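Local coordinates for protein rnase 1 (PDB 2VQ9) that cleaves RNA as a secreted pancreatic-type ribonuclease, is angiogenic, and kills mainly Gram-negative bacteria by an action that does not require its RNase activity, at residues 72-75 / 76-80. Numbering follows the deposited sequence.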
ATOM      1  N   ILE A  72       2.511  -3.681  -0.543  1.00 16.31           N
ATOM      2  CA  ILE A  72       3.302  -4.473   0.380  1.00 17.62           C
ATOM      3  C   ILE A  72       3.213  -5.924  -0.091  1.00 18.39           C
ATOM      4  O   ILE A  72       2.109  -6.445  -0.307  1.00 18.50           O
ATOM      5  CB  ILE A  72       2.751  -4.379   1.771  1.00 17.33           C
ATOM      6  CG1 ILE A  72       2.705  -2.901   2.205  1.00 17.63           C
ATOM      7  CG2 ILE A  72       3.605  -5.237   2.722  1.00 17.51           C
ATOM      8  CD1 ILE A  72       1.720  -2.656   3.371  1.00 18.87           C
ATOM      9  N   GLN A  73       4.372  -6.555  -0.236  1.00 19.47           N
ATOM     10  CA  GLN A  73       4.465  -7.941  -0.719  1.00 20.66           C
ATOM     11  C   GLN A  73       4.279  -8.893   0.465  1.00 21.15           C
ATOM     12  O   GLN A  73       5.235  -9.516   0.933  1.00 21.61           O
ATOM     13  CB  GLN A  73       5.825  -8.150  -1.364  1.00 20.99           C
ATOM     14  CG  GLN A  73       5.909  -9.332  -2.325  1.00 21.36           C
ATOM     15  CD  GLN A  73       7.298  -9.524  -2.824  1.00 22.70           C
ATOM     16  OE1 GLN A  73       8.209  -9.886  -2.070  1.00 22.59           O
ATOM     17  NE2 GLN A  73       7.489  -9.287  -4.097  1.00 25.06           N
ATOM     18  N   ALA A  74       3.042  -8.990   0.936  1.00 21.23           N
ATOM     19  CA  ALA A  74       2.643  -9.837   2.075  1.00 21.62           C
ATOM     20  C   ALA A  74       1.131 -10.068   2.029  1.00 22.34           C
ATOM     21  O   ALA A  74       0.416  -9.425   1.231  1.00 21.34           O
ATOM     22  CB  ALA A  74       3.030  -9.151   3.425  1.00 21.03           C
ATOM     23  N   ASN A  75       0.645 -10.982   2.881  1.00 23.24           N
ATOM     24  CA  ASN A  75      -0.788 -11.248   2.991  1.00 25.32           C
ATOM     25  C   ASN A  75      -1.457 -10.305   4.005  1.00 24.65           C
ATOM     26  O   ASN A  75      -0.784  -9.718   4.837  1.00 24.71           O
ATOM     27  CB  ASN A  75      -1.053 -12.782   3.178  1.00 26.55           C
ATOM     28  CG  ASN A  75      -1.573 -13.197   4.586  1.00 29.82           C
ATOM     29  OD1 ASN A  75      -1.561 -12.434   5.544  1.00 33.40           O
ATOM     30  ND2 ASN A  75      -2.029 -14.458   4.686  1.00 33.33           N
ATOM     31  N   GLY A  76      -2.768 -10.105   3.861  1.00 24.37           N
ATOM     32  CA  GLY A  76      -3.522  -9.168   4.674  1.00 24.12           C
ATOM     33  C   GLY A  76      -3.469  -9.371   6.173  1.00 24.20           C
ATOM     34  O   GLY A  76      -3.246  -8.429   6.921  1.00 23.73           O
ATOM     35  N   ASN A  77      -3.678 -10.614   6.612  1.00 24.54           N
ATOM     36  CA  ASN A  77      -3.576 -10.948   8.025  1.00 24.53           C
ATOM     37  C   ASN A  77      -2.184 -10.670   8.593  1.00 23.50           C
ATOM     38  O   ASN A  77      -2.059 -10.235   9.747  1.00 24.09           O
ATOM     39  CB  ASN A  77      -3.973 -12.413   8.255  1.00 25.36           C
ATOM     40  CG  ASN A  77      -5.462 -12.625   8.155  1.00 27.47           C
ATOM     41  OD1 ASN A  77      -6.216 -11.685   7.900  1.00 30.01           O
ATOM     42  ND2 ASN A  77      -5.900 -13.859   8.362  1.00 28.72           N
ATOM     43  N   HIS A  78      -1.155 -10.871   7.770  1.00 21.96           N
ATOM     44  CA  HIS A  78       0.227 -10.543   8.164  1.00 21.00           C
ATOM     45  C   HIS A  78       0.388  -9.027   8.322  1.00 21.06           C
ATOM     46  O   HIS A  78       0.872  -8.551   9.359  1.00 20.12           O
ATOM     47  CB  HIS A  78       1.190 -11.088   7.117  1.00 21.16           C
ATOM     48  CG  HIS A  78       2.642 -10.926   7.444  1.00 19.66           C
ATOM     49  ND1 HIS A  78       3.633 -11.212   6.530  1.00 21.05           N
ATOM     50  CD2 HIS A  78       3.275 -10.469   8.555  1.00 20.58           C
ATOM     51  CE1 HIS A  78       4.816 -10.970   7.073  1.00 19.98           C
ATOM     52  NE2 HIS A  78       4.626 -10.529   8.306  1.00 20.78           N
ATOM     53  N   VAL A  79      -0.036  -8.253   7.315  1.00 21.38           N
ATOM     54  CA  VAL A  79       0.054  -6.789   7.437  1.00 22.01           C
ATOM     55  C   VAL A  79      -0.736  -6.254   8.653  1.00 22.78           C
ATOM     56  O   VAL A  79      -0.287  -5.327   9.353  1.00 23.79           O
ATOM     57  CB  VAL A  79      -0.339  -6.080   6.135  1.00 21.87           C
ATOM     58  CG1 VAL A  79      -0.373  -4.533   6.342  1.00 22.08           C
ATOM     59  CG2 VAL A  79       0.642  -6.460   5.017  1.00 21.26           C
ATOM     60  N   ARG A  80      -1.913  -6.816   8.909  1.00 24.06           N
ATOM     61  CA  ARG A  80      -2.708  -6.437  10.091  1.00 25.83           C
ATOM     62  C   ARG A  80      -1.963  -6.441  11.413  1.00 25.99           C
ATOM     63  O   ARG A  80      -2.270  -5.637  12.306  1.00 25.91           O
ATOM     64  CB  ARG A  80      -3.906  -7.351  10.246  1.00 26.96           C
ATOM     65  CG  ARG A  80      -5.127  -6.868   9.566  1.00 31.38           C
ATOM     66  CD  ARG A  80      -6.331  -7.352  10.331  1.00 36.15           C
ATOM     67  NE  ARG A  80      -6.630  -8.737  10.027  1.00 39.06           N
ATOM     68  CZ  ARG A  80      -7.173  -9.586  10.893  1.00 41.03           C
ATOM     69  NH1 ARG A  80      -7.477  -9.185  12.131  1.00 42.48           N
ATOM     70  NH2 ARG A  80      -7.405 -10.830  10.521  1.00 39.77           N
TER
HETATM   71  O   HOH W   1       2.659 -12.621   4.227  1.00 19.65           O
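Asn75 is the N-cap of helix 76-80: its side-chain OD1 accepts from His78 N at 2.8 Å, with the donor almost in line with the amide C=O (171°). One residue on, the backbone O of Asn75 accepts from Val79 N at 3.0 Å, the first helical hydrogen bond.

The tight side is apolar. Ile72 and Val79, both buried, meet tip to tip, CG2 of Ile72 lying 3.9 Å from CG2 of Val79. With Val79 CG2 anti to its carbonyl carbon, that methyl also reaches Ala74 CB (3.9 Å). Phe33 of helix 27-37 packs on Val79 and Phe103 on Ile72 and Ala74, so the turn joins the N-terminal helix to the sheet.

Polar and more exposed groups make up the looser side. His78 stands with CG anti to the backbone N (chi1 -175°), which brings ND1 within 3.8 Å of Ala74 CB; a water in the ring plane, 2.9 Å from ND1, links it to Asn75 N. Arg80 NH2 donates to Asn77 OD1 (3.0 Å) from above the amide plane.

The short link from strand 68-72 thus ends in a side-chain cap whose amide oxygen accepts the first-turn N-H of His78, while Ile72 places the apolar patch beside the active site, its side chain about 5 Å from those of catalytic His37 and substrate-binding Thr70.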